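Local coordinates for protein hyaluronidase (PDB 5DIY) that probably removes N-acetylglucosamine from O-GlcNAc-modified proteins, as a bacterial glycoside hydrolase of family 84 with hexosaminidase activity, at residues Asp189-Gly194 with Thr219-Tyr224; Thr166-Asp171 with Pro195-His200; Leu51-Tyr56 with Glu93-Thr98. All coordinates share one frame; numbering follows the deposited sequence.

How the contacts relate
Contacts 1 and 2 are neighbours, with centres about 9 Å apart; contact 3 lies well off, its centre about 26 Å from that of contact 1. Contact 1 is core: two adjacent barrel strands joined by backbone bonds and aromatic packing. Contact 2 is at the surface, where segments 166-171 and 195-200 meet without a hydrogen bond between them. The two share a chain path, since 195-200 continues straight from 189-194, and both touch the N-acetylglucosamine. Contact 3 is buried too, but on the outer part of the fold, where a loop meets helix 93-108. It has no strand pairing and relies instead on a salt bridge.

Contact 1 (Asp189-Gly194 with Thr219-Tyr224); sequences DVFWTG and TLWDNY. With NAG (2-acetamido-2-deoxy-beta-D-glucopyranose), chain E.
Val190 and Trp192 bond through their backbones to Thr219 and Trp221, holding strands 189-192 and 219-222 side by side in the parallel beta/alpha (TIM) barrel; helix 204-214 completes this beta-alpha-beta crossover. Thr219 N reaches Val190 O at 3.0 Å, almost straight at 170°, and Trp221 N reaches Trp192 O at 2.9 Å. The bond from Trp192 N to Thr219 O is weak, but a CA-H...O contact from Phe191 CA to that same oxygen adds to the pairing.

The aromatic contact is T-shaped. The benzo edge of Trp221, led by CE3, comes down 3.6 Å above one face of Phe191, offset toward the rim, with the planes 69° apart. Phe191 CE1 meanwhile touches the methyl CG2 of Thr219 at 3.7 Å. Trp221 holds its CG trans to the backbone N (chi1 -180°), which lifts the indole to the sugar: the acetamide methyl C8 of NAG sits 3.4 Å above the ring, over its centre, in CH-pi fashion.

Among the polar links, a water takes the N-H of Val190 and the hydroxyl proton of Thr219 OG1, and donates to Asp189 OD1 at 2.9 Å. Thr193 turns its own hydroxyl to Asn196 O.

With Phe191 against its edge, the indole is probably steadied as an apolar wall for the acetyl group, consistent with a pocket selective for N-acetylated sugars.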
loop_
_atom_site.group_PDB
_atom_site.type_symbol
_atom_site.label_atom_id
_atom_site.label_comp_id
_atom_site.label_asym_id
_atom_site.label_seq_id
_atom_site.Cartn_x
_atom_site.Cartn_y
_atom_site.Cartn_z
ATOM N N ASP C 189 11.626 -8.335 -20.101
ATOM C CA ASP C 189 11.293 -7.152 -19.301
ATOM C C ASP C 189 11.819 -7.320 -17.878
ATOM O O ASP C 189 11.929 -8.441 -17.384
ATOM C CB ASP C 189 9.782 -6.906 -19.308
ATOM C CG ASP C 189 9.298 -6.277 -20.607
ATOM O OD1 ASP C 189 9.812 -5.211 -20.982
ATOM O OD2 ASP C 189 8.392 -6.836 -21.253
ATOM N N VAL C 190 12.158 -6.204 -17.232
ATOM C CA VAL C 190 12.748 -6.229 -15.888
ATOM C C VAL C 190 12.014 -5.268 -14.956
ATOM O O VAL C 190 11.914 -4.072 -15.236
ATOM C CB VAL C 190 14.252 -5.882 -15.916
ATOM C CG1 VAL C 190 14.833 -5.836 -14.503
ATOM C CG2 VAL C 190 15.004 -6.896 -16.771
ATOM N N PHE C 191 11.523 -5.809 -13.843
ATOM C CA PHE C 191 10.786 -5.026 -12.847
ATOM C C PHE C 191 11.712 -4.187 -11.973
ATOM O O PHE C 191 12.899 -4.486 -11.814
ATOM C CB PHE C 191 9.936 -5.932 -11.937
ATOM C CG PHE C 191 8.522 -6.152 -12.412
ATOM C CD1 PHE C 191 7.700 -5.076 -12.726
ATOM C CD2 PHE C 191 7.990 -7.436 -12.474
ATOM C CE1 PHE C 191 6.395 -5.271 -13.129
ATOM C CE2 PHE C 191 6.679 -7.639 -12.875
ATOM C CZ PHE C 191 5.883 -6.551 -13.205
ATOM N N TRP C 192 11.131 -3.153 -11.379
ATOM C CA TRP C 192 11.833 -2.251 -10.483
ATOM C C TRP C 192 10.781 -1.475 -9.684
ATOM O O TRP C 192 9.775 -1.043 -10.250
ATOM C CB TRP C 192 12.693 -1.301 -11.318
ATOM C CG TRP C 192 13.515 -0.379 -10.525
ATOM C CD1 TRP C 192 13.252 0.927 -10.273
ATOM C CD2 TRP C 192 14.744 -0.680 -9.868
ATOM N NE1 TRP C 192 14.236 1.463 -9.489
ATOM C CE2 TRP C 192 15.168 0.498 -9.223
ATOM C CE3 TRP C 192 15.525 -1.832 -9.751
ATOM C CZ2 TRP C 192 16.347 0.561 -8.482
ATOM C CZ3 TRP C 192 16.698 -1.769 -9.010
ATOM C CH2 TRP C 192 17.097 -0.583 -8.390
ATOM N N THR C 193 11.001 -1.300 -8.383
ATOM C CA THR C 193 10.005 -0.653 -7.504
ATOM C C THR C 193 10.314 0.805 -7.156
ATOM O O THR C 193 9.444 1.506 -6.647
ATOM C CB THR C 193 9.736 -1.470 -6.203
ATOM O OG1 THR C 193 10.834 -1.344 -5.291
ATOM C CG2 THR C 193 9.515 -2.952 -6.515
ATOM N N GLY C 194 11.539 1.254 -7.427
ATOM C CA GLY C 194 11.921 2.666 -7.302
ATOM C C GLY C 194 12.989 2.825 -6.239
ATOM O O GLY C 194 13.682 1.865 -5.935
ATOM N N THR C 219 10.243 -1.876 -16.312
ATOM C CA THR C 219 8.812 -1.906 -16.029
ATOM C C THR C 219 8.686 -1.643 -14.537
ATOM O O THR C 219 9.419 -2.224 -13.750
ATOM C CB THR C 219 8.193 -3.276 -16.373
ATOM O OG1 THR C 219 8.557 -3.641 -17.708
ATOM C CG2 THR C 219 6.666 -3.233 -16.262
ATOM N N LEU C 220 7.787 -0.749 -14.149
ATOM C CA LEU C 220 7.627 -0.420 -12.737
ATOM C C LEU C 220 6.661 -1.379 -12.054
ATOM O O LEU C 220 5.522 -1.544 -12.495
ATOM C CB LEU C 220 7.154 1.019 -12.540
ATOM C CG LEU C 220 8.225 2.110 -12.582
ATOM C CD1 LEU C 220 7.539 3.464 -12.713
ATOM C CD2 LEU C 220 9.124 2.073 -11.346
ATOM N N TRP C 221 7.150 -2.024 -10.999
ATOM C CA TRP C 221 6.327 -2.718 -10.016
ATOM C C TRP C 221 6.121 -1.663 -8.945
ATOM O O TRP C 221 6.983 -1.465 -8.102
ATOM C CB TRP C 221 7.088 -3.933 -9.458
ATOM C CG TRP C 221 6.374 -4.777 -8.428
ATOM C CD1 TRP C 221 5.543 -4.354 -7.423
ATOM C CD2 TRP C 221 6.467 -6.199 -8.289
ATOM N NE1 TRP C 221 5.109 -5.423 -6.689
ATOM C CE2 TRP C 221 5.659 -6.567 -7.192
ATOM C CE3 TRP C 221 7.149 -7.199 -8.992
ATOM C CZ2 TRP C 221 5.511 -7.892 -6.780
ATOM C CZ3 TRP C 221 7.008 -8.518 -8.580
ATOM C CH2 TRP C 221 6.191 -8.852 -7.484
ATOM N N ASP C 222 4.988 -0.972 -8.979
ATOM C CA ASP C 222 4.772 0.140 -8.066
ATOM C C ASP C 222 3.972 -0.350 -6.864
ATOM O O ASP C 222 2.808 -0.743 -7.002
ATOM C CB ASP C 222 4.070 1.298 -8.782
ATOM C CG ASP C 222 4.396 2.652 -8.170
ATOM O OD1 ASP C 222 5.008 2.707 -7.082
ATOM O OD2 ASP C 222 4.055 3.683 -8.790
ATOM N N ASN C 223 4.600 -0.332 -5.690
ATOM C CA ASN C 223 4.004 -0.867 -4.468
ATOM C C ASN C 223 3.123 0.164 -3.778
ATOM O O ASN C 223 3.425 0.637 -2.678
ATOM C CB ASN C 223 5.090 -1.376 -3.507
ATOM C CG ASN C 223 5.686 -2.700 -3.935
ATOM O OD1 ASN C 223 6.894 -2.818 -4.113
ATOM N ND2 ASN C 223 4.856 -3.711 -4.052
ATOM N N TYR C 224 2.037 0.509 -4.458
ATOM C CA TYR C 224 0.959 1.315 -3.915
ATOM C C TYR C 224 -0.288 0.916 -4.723
ATOM O O TYR C 224 -0.191 0.839 -5.954
ATOM C CB TYR C 224 1.249 2.823 -4.056
ATOM C CG TYR C 224 0.185 3.643 -3.368
ATOM C CD1 TYR C 224 0.244 3.884 -1.987
ATOM C CD2 TYR C 224 -0.918 4.116 -4.071
ATOM C CE1 TYR C 224 -0.758 4.597 -1.339
ATOM C CE2 TYR C 224 -1.913 4.840 -3.435
ATOM C CZ TYR C 224 -1.834 5.070 -2.068
ATOM O OH TYR C 224 -2.838 5.772 -1.456
HETATM C C1 NAG E . 8.048 -6.743 -1.451
HETATM C C2 NAG E . 7.431 -7.763 -2.429
HETATM C C3 NAG E . 5.918 -7.622 -2.614
HETATM C C4 NAG E . 5.291 -6.968 -1.394
HETATM C C5 NAG E . 5.864 -5.567 -1.252
HETATM C C6 NAG E . 5.305 -4.811 -0.036
HETATM C C7 NAG E . 8.226 -6.709 -4.522
HETATM C C8 NAG E . 8.980 -6.958 -5.798
HETATM N N2 NAG E . 8.128 -7.763 -3.711
HETATM O O3 NAG E . 5.354 -8.920 -2.834
HETATM O O4 NAG E . 3.878 -6.857 -1.564
HETATM O O5 NAG E . 7.295 -5.543 -1.241
HETATM O O6 NAG E . 5.462 -5.552 1.176
HETATM O O7 NAG E . 7.752 -5.611 -4.258
HETATM O O HOH W 1 11.250 -3.770 -18.931
HETATM O O HOH W 2 6.816 1.496 -5.409
#

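Contact 2 (Thr166-Asp171 with Pro195-His200); sequences TFYCND and PNVCSH. With NAG (2-acetamido-2-deoxy-beta-D-glucopyranose), chain E.
Tyr168 meets Val197 where two loops meet beside the sugar, and its side chain is the one to follow. From CB, the chain turns CG into the position between the backbone N and the carbonyl carbon (chi1 56°), which sends the ring toward the ligand. CG and CD1 belong to the face over which the acetamide methyl C8 of NAG lies, 3.8 Å above the ring and over its centre. CE1 reaches C8 as well, and on the protein side touches the methyl CG2 of Val197 at 4.2 Å. CZ lies near the acetamide carbon C7. At the tip, OH comes within 3.5 Å of NAG C1, the anomeric carbon, and is hydrogen-bonded to Asn120, an engineered residue at the predicted proton-donor position.

Both loops leave the carboxyl-terminal ends of barrel strands, 160-164 and 189-192, the rim where TIM barrels place their active sites. Here Tyr168 and Trp221 cover opposite sides of the sugar's acetyl methyl. Val197 adds its CG1, 3.1 Å from the ring oxygen O5 of NAG, a tight approach, shorter than usual for a methyl carbon and an oxygen.

Next along the chain, Cys169 lays CB 3.5 Å from Asn196 O and its sulfur SG 4.1 Å from Val197 CG2. Asn170 brings its CA to Pro195 O at 3.1 Å in a CA-H...O contact. Just before Pro195, Thr193 N bonds to Tyr168 O, and the backbones of Asn170 and Gly194 are hydrogen-bonded.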
loop_
_atom_site.group_PDB
_atom_site.type_symbol
_atom_site.label_atom_id
_atom_site.label_comp_id
_atom_site.label_asym_id
_atom_site.label_seq_id
_atom_site.Cartn_x
_atom_site.Cartn_y
_atom_site.Cartn_z
ATOM N N THR C 166 16.434 -9.801 -7.909
ATOM C CA THR C 166 16.621 -9.965 -6.465
ATOM C C THR C 166 16.945 -8.628 -5.797
ATOM O O THR C 166 16.571 -8.403 -4.650
ATOM C CB THR C 166 17.706 -11.027 -6.189
ATOM O OG1 THR C 166 17.314 -12.257 -6.817
ATOM C CG2 THR C 166 17.890 -11.258 -4.708
ATOM N N PHE C 167 17.618 -7.745 -6.532
ATOM C CA PHE C 167 17.793 -6.349 -6.137
ATOM C C PHE C 167 16.889 -5.511 -7.032
ATOM O O PHE C 167 17.216 -5.275 -8.202
ATOM C CB PHE C 167 19.264 -5.942 -6.259
ATOM C CG PHE C 167 20.166 -6.667 -5.289
ATOM C CD1 PHE C 167 20.701 -7.913 -5.609
ATOM C CD2 PHE C 167 20.453 -6.119 -4.038
ATOM C CE1 PHE C 167 21.517 -8.593 -4.712
ATOM C CE2 PHE C 167 21.267 -6.795 -3.134
ATOM C CZ PHE C 167 21.802 -8.033 -3.472
ATOM N N TYR C 168 15.750 -5.084 -6.477
ATOM C CA TYR C 168 14.655 -4.455 -7.242
ATOM C C TYR C 168 14.324 -3.006 -6.855
ATOM O O TYR C 168 13.368 -2.433 -7.375
ATOM C CB TYR C 168 13.382 -5.321 -7.156
ATOM C CG TYR C 168 12.893 -5.634 -5.753
ATOM C CD1 TYR C 168 12.138 -4.711 -5.023
ATOM C CD2 TYR C 168 13.171 -6.861 -5.165
ATOM C CE1 TYR C 168 11.689 -5.009 -3.737
ATOM C CE2 TYR C 168 12.730 -7.169 -3.889
ATOM C CZ TYR C 168 11.986 -6.247 -3.177
ATOM O OH TYR C 168 11.563 -6.576 -1.912
ATOM N N CYS C 169 15.114 -2.416 -5.964
ATOM C CA CYS C 169 14.914 -1.041 -5.529
ATOM C C CYS C 169 16.222 -0.437 -5.052
ATOM O O CYS C 169 17.230 -1.133 -4.943
ATOM C CB CYS C 169 13.887 -0.987 -4.396
ATOM S SG CYS C 169 14.353 -1.855 -2.879
ATOM N N ASN C 170 16.179 0.863 -4.774
ATOM C CA ASN C 170 17.280 1.599 -4.145
ATOM C C ASN C 170 18.410 1.939 -5.134
ATOM O O ASN C 170 18.251 2.886 -5.899
ATOM C CB ASN C 170 17.749 0.898 -2.845
ATOM C CG ASN C 170 18.616 1.779 -1.965
ATOM O OD1 ASN C 170 18.764 2.979 -2.193
ATOM N ND2 ASN C 170 19.193 1.177 -0.939
ATOM N N ASP C 171 19.514 1.188 -5.152
ATOM C CA ASP C 171 20.707 1.586 -5.911
ATOM C C ASP C 171 20.615 1.069 -7.356
ATOM O O ASP C 171 20.781 -0.133 -7.587
ATOM C CB ASP C 171 21.975 1.055 -5.214
ATOM C CG ASP C 171 23.279 1.559 -5.850
ATOM O OD1 ASP C 171 23.265 2.193 -6.932
ATOM O OD2 ASP C 171 24.340 1.309 -5.242
ATOM N N PRO C 195 13.144 4.037 -5.671
ATOM C CA PRO C 195 14.156 4.218 -4.612
ATOM C C PRO C 195 13.948 3.357 -3.357
ATOM O O PRO C 195 14.918 3.007 -2.701
ATOM C CB PRO C 195 14.054 5.711 -4.273
ATOM C CG PRO C 195 13.515 6.334 -5.512
ATOM C CD PRO C 195 12.567 5.324 -6.097
ATOM N N ASN C 196 12.696 3.026 -3.041
ATOM C CA ASN C 196 12.352 2.168 -1.895
ATOM C C ASN C 196 11.473 1.018 -2.361
ATOM O O ASN C 196 11.102 0.957 -3.540
ATOM C CB ASN C 196 11.614 2.984 -0.826
ATOM C CG ASN C 196 12.332 4.279 -0.485
ATOM O OD1 ASN C 196 13.346 4.268 0.217
ATOM N ND2 ASN C 196 11.815 5.400 -0.983
ATOM N N VAL C 197 11.138 0.117 -1.439
ATOM C CA VAL C 197 10.209 -0.979 -1.718
ATOM C C VAL C 197 8.863 -0.367 -2.091
ATOM O O VAL C 197 8.328 -0.639 -3.164
ATOM C CB VAL C 197 10.059 -1.951 -0.515
ATOM C CG1 VAL C 197 8.932 -2.948 -0.748
ATOM C CG2 VAL C 197 11.371 -2.680 -0.251
ATOM N N CYS C 198 8.347 0.469 -1.194
ATOM C CA CYS C 198 7.205 1.328 -1.466
ATOM C C CYS C 198 7.767 2.736 -1.609
ATOM O O CYS C 198 8.121 3.363 -0.613
ATOM C CB CYS C 198 6.213 1.257 -0.310
ATOM S SG CYS C 198 5.660 -0.419 0.031
ATOM N N SER C 199 7.873 3.215 -2.850
ATOM C CA SER C 199 8.619 4.443 -3.135
ATOM C C SER C 199 7.790 5.688 -2.853
ATOM O O SER C 199 6.617 5.759 -3.240
ATOM C CB SER C 199 9.123 4.460 -4.585
ATOM O OG SER C 199 10.158 3.508 -4.770
ATOM N N HIS C 200 8.409 6.664 -2.185
ATOM C CA HIS C 200 7.776 7.965 -1.951
ATOM C C HIS C 200 7.539 8.687 -3.257
ATOM O O HIS C 200 6.436 9.166 -3.519
ATOM C CB HIS C 200 8.617 8.855 -1.032
ATOM C CG HIS C 200 8.009 10.207 -0.799
ATOM N ND1 HIS C 200 8.737 11.376 -0.869
ATOM C CD2 HIS C 200 6.731 10.575 -0.541
ATOM C CE1 HIS C 200 7.935 12.403 -0.639
ATOM N NE2 HIS C 200 6.713 11.944 -0.440
HETATM C C1 NAG E . 8.048 -6.743 -1.451
HETATM C C2 NAG E . 7.431 -7.763 -2.429
HETATM C C3 NAG E . 5.918 -7.622 -2.614
HETATM C C4 NAG E . 5.291 -6.968 -1.394
HETATM C C5 NAG E . 5.864 -5.567 -1.252
HETATM C C6 NAG E . 5.305 -4.811 -0.036
HETATM C C7 NAG E . 8.226 -6.709 -4.522
HETATM C C8 NAG E . 8.980 -6.958 -5.798
HETATM N N2 NAG E . 8.128 -7.763 -3.711
HETATM O O3 NAG E . 5.354 -8.920 -2.834
HETATM O O4 NAG E . 3.878 -6.857 -1.564
HETATM O O5 NAG E . 7.295 -5.543 -1.241
HETATM O O6 NAG E . 5.462 -5.552 1.176
HETATM O O7 NAG E . 7.752 -5.611 -4.258
#

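Contact 3 (Leu51-Tyr56 with Glu93-Thr98); sequences LWREPY and EEELET
Arg53 and Glu95 join a loop of the beta/alpha (TIM) barrel to its outer layer of helices: residues 51-56 lie in the loop after strand 37-40, while helix 93-108, which packs outside the strands, begins with residues 93-98. Leu51 to Glu54 form a type I beta turn that presents Trp52 and Arg53 to the helix.

The charged contact is a side-on, two-point salt bridge. Arg53 NE gives its proton to Glu95 OE1 at 2.9 Å, close to straight at 161°, while NH2 reaches OE2 at 2.7 Å. Each carboxylate oxygen uses its syn lone pair, and the two flat groups are only 8° from coplanar. An extended run from CG to NE carries the guanidinium out, while Glu95 folds back at chi2 (-83°) to meet it. Other bonds fix the pair's rotation: OE2 also accepts from Val89 N, and Ser87 OG ties Arg53 NH1 to Trp52 NE1.

Packing within the loop adds to this: the indole of Trp52 lies over the arginine, with Arg53 CG 3.6 Å above the ring and over its centre, and Trp52 CZ2 is 3.5 Å above one guanidinium face, toward the rim. That same CZ2 edge approaches Glu95 OE2 at 3.7 Å. With the indole over one face and OE1 in its plane, OE2 tilted a little from it, the guanidinium probably has little freedom to turn.

Apolar contact is left to Thr98, whose methyl CG2 touches Arg53 CB and CG, at 3.7 Å from the latter. On the backbone side, Lys102 bonds Trp52 O and Glu54 O. Between loop and helix, a single water donates to Arg53 O at 2.9 Å and to Thr98 O at 2.9 Å.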
loop_
_atom_site.group_PDB
_atom_site.type_symbol
_atom_site.label_atom_id
_atom_site.label_comp_id
_atom_site.label_asym_id
_atom_site.label_seq_id
_atom_site.Cartn_x
_atom_site.Cartn_y
_atom_site.Cartn_z
ATOM N N LEU C 51 5.946 -24.145 -3.199
ATOM C CA LEU C 51 5.684 -25.364 -3.967
ATOM C C LEU C 51 5.576 -25.064 -5.469
ATOM O O LEU C 51 4.679 -25.561 -6.147
ATOM C CB LEU C 51 4.401 -26.038 -3.447
ATOM C CG LEU C 51 4.347 -26.377 -1.948
ATOM C CD1 LEU C 51 3.129 -27.243 -1.642
ATOM C CD2 LEU C 51 5.617 -27.071 -1.473
ATOM N N TRP C 52 6.517 -24.276 -5.988
ATOM C CA TRP C 52 6.532 -23.908 -7.412
ATOM C C TRP C 52 6.688 -25.091 -8.376
ATOM O O TRP C 52 6.253 -25.010 -9.520
ATOM C CB TRP C 52 7.618 -22.867 -7.696
ATOM C CG TRP C 52 9.037 -23.359 -7.638
ATOM C CD1 TRP C 52 9.878 -23.329 -6.563
ATOM C CD2 TRP C 52 9.787 -23.921 -8.718
ATOM N NE1 TRP C 52 11.106 -23.839 -6.908
ATOM C CE2 TRP C 52 11.076 -24.215 -8.226
ATOM C CE3 TRP C 52 9.492 -24.213 -10.057
ATOM C CZ2 TRP C 52 12.071 -24.777 -9.026
ATOM C CZ3 TRP C 52 10.482 -24.776 -10.852
ATOM C CH2 TRP C 52 11.754 -25.053 -10.333
ATOM N N ARG C 53 7.326 -26.165 -7.920
ATOM C CA ARG C 53 7.470 -27.380 -8.725
ATOM C C ARG C 53 6.160 -28.152 -8.899
ATOM O O ARG C 53 5.990 -28.840 -9.900
ATOM C CB ARG C 53 8.534 -28.300 -8.128
ATOM C CG ARG C 53 9.927 -27.700 -8.159
ATOM C CD ARG C 53 10.947 -28.667 -7.591
ATOM N NE ARG C 53 12.258 -28.043 -7.423
ATOM C CZ ARG C 53 12.619 -27.270 -6.400
ATOM N NH1 ARG C 53 11.778 -26.988 -5.401
ATOM N NH2 ARG C 53 13.849 -26.764 -6.370
ATOM N N GLU C 54 5.238 -28.031 -7.943
ATOM C CA GLU C 54 3.996 -28.816 -7.960
ATOM C C GLU C 54 3.013 -28.223 -8.969
ATOM O O GLU C 54 2.724 -27.026 -8.905
ATOM C CB GLU C 54 3.336 -28.839 -6.576
ATOM C CG GLU C 54 4.219 -29.290 -5.416
ATOM C CD GLU C 54 4.806 -30.672 -5.606
ATOM O OE1 GLU C 54 4.072 -31.581 -6.043
ATOM O OE2 GLU C 54 6.004 -30.842 -5.309
ATOM N N PRO C 55 2.500 -29.047 -9.907
ATOM C CA PRO C 55 1.510 -28.522 -10.857
ATOM C C PRO C 55 0.142 -28.310 -10.212
ATOM O O PRO C 55 -0.223 -29.034 -9.285
ATOM C CB PRO C 55 1.438 -29.612 -11.933
ATOM C CG PRO C 55 1.813 -30.864 -11.217
ATOM C CD PRO C 55 2.820 -30.462 -10.178
ATOM N N TYR C 56 -0.591 -27.311 -10.701
ATOM C CA TYR C 56 -1.960 -27.054 -10.251
ATOM C C TYR C 56 -2.874 -28.236 -10.588
ATOM O O TYR C 56 -2.709 -28.872 -11.628
ATOM C CB TYR C 56 -2.525 -25.781 -10.901
ATOM C CG TYR C 56 -1.938 -24.485 -10.375
ATOM C CD1 TYR C 56 -2.335 -23.970 -9.139
ATOM C CD2 TYR C 56 -1.006 -23.757 -11.125
ATOM C CE1 TYR C 56 -1.811 -22.780 -8.653
ATOM C CE2 TYR C 56 -0.475 -22.567 -10.648
ATOM C CZ TYR C 56 -0.877 -22.079 -9.411
ATOM O OH TYR C 56 -0.353 -20.899 -8.927
ATOM N N GLU C 93 19.395 -28.803 -15.492
ATOM C CA GLU C 93 18.528 -29.018 -16.654
ATOM C C GLU C 93 17.138 -29.524 -16.242
ATOM O O GLU C 93 16.136 -29.099 -16.807
ATOM C CB GLU C 93 19.189 -29.987 -17.650
ATOM C CG GLU C 93 20.404 -29.395 -18.362
ATOM C CD GLU C 93 21.115 -30.374 -19.297
ATOM O OE1 GLU C 93 21.309 -31.551 -18.921
ATOM O OE2 GLU C 93 21.504 -29.958 -20.411
ATOM N N GLU C 94 17.091 -30.404 -15.243
ATOM C CA GLU C 94 15.830 -30.950 -14.721
ATOM C C GLU C 94 14.900 -29.869 -14.134
ATOM O O GLU C 94 13.680 -29.952 -14.287
ATOM C CB GLU C 94 16.117 -32.034 -13.673
ATOM C CG GLU C 94 14.902 -32.848 -13.243
ATOM C CD GLU C 94 15.225 -33.976 -12.266
ATOM O OE1 GLU C 94 16.411 -34.357 -12.130
ATOM O OE2 GLU C 94 14.276 -34.492 -11.632
ATOM N N GLU C 95 15.475 -28.862 -13.477
ATOM C CA GLU C 95 14.694 -27.744 -12.923
ATOM C C GLU C 95 13.991 -26.926 -14.010
ATOM O O GLU C 95 12.815 -26.589 -13.859
ATOM C CB GLU C 95 15.572 -26.823 -12.074
ATOM C CG GLU C 95 16.056 -27.441 -10.772
ATOM C CD GLU C 95 15.033 -27.353 -9.655
ATOM O OE1 GLU C 95 13.984 -28.025 -9.731
ATOM O OE2 GLU C 95 15.281 -26.614 -8.681
ATOM N N LEU C 96 14.710 -26.613 -15.092
ATOM C CA LEU C 96 14.118 -25.968 -16.273
ATOM C C LEU C 96 12.894 -26.729 -16.776
ATOM O O LEU C 96 11.843 -26.132 -17.017
ATOM C CB LEU C 96 15.142 -25.851 -17.412
ATOM C CG LEU C 96 14.636 -25.446 -18.809
ATOM C CD1 LEU C 96 13.972 -24.081 -18.764
ATOM C CD2 LEU C 96 15.778 -25.449 -19.810
ATOM N N GLU C 97 13.043 -28.043 -16.936
ATOM C CA GLU C 97 11.948 -28.894 -17.419
ATOM C C GLU C 97 10.744 -28.828 -16.476
ATOM O O GLU C 97 9.602 -28.788 -16.931
ATOM C CB GLU C 97 12.388 -30.360 -17.571
ATOM C CG GLU C 97 13.542 -30.630 -18.535
ATOM C CD GLU C 97 13.291 -30.142 -19.949
ATOM O OE1 GLU C 97 12.127 -30.185 -20.417
ATOM O OE2 GLU C 97 14.267 -29.711 -20.604
ATOM N N THR C 98 11.016 -28.813 -15.171
ATOM C CA THR C 98 9.974 -28.721 -14.148
ATOM C C THR C 98 9.206 -27.389 -14.229
ATOM O O THR C 98 7.976 -27.381 -14.149
ATOM C CB THR C 98 10.574 -28.942 -12.741
ATOM O OG1 THR C 98 11.158 -30.253 -12.679
ATOM C CG2 THR C 98 9.513 -28.799 -11.638
HETATM O O HOH W 3 5.813 -28.677 -12.759
#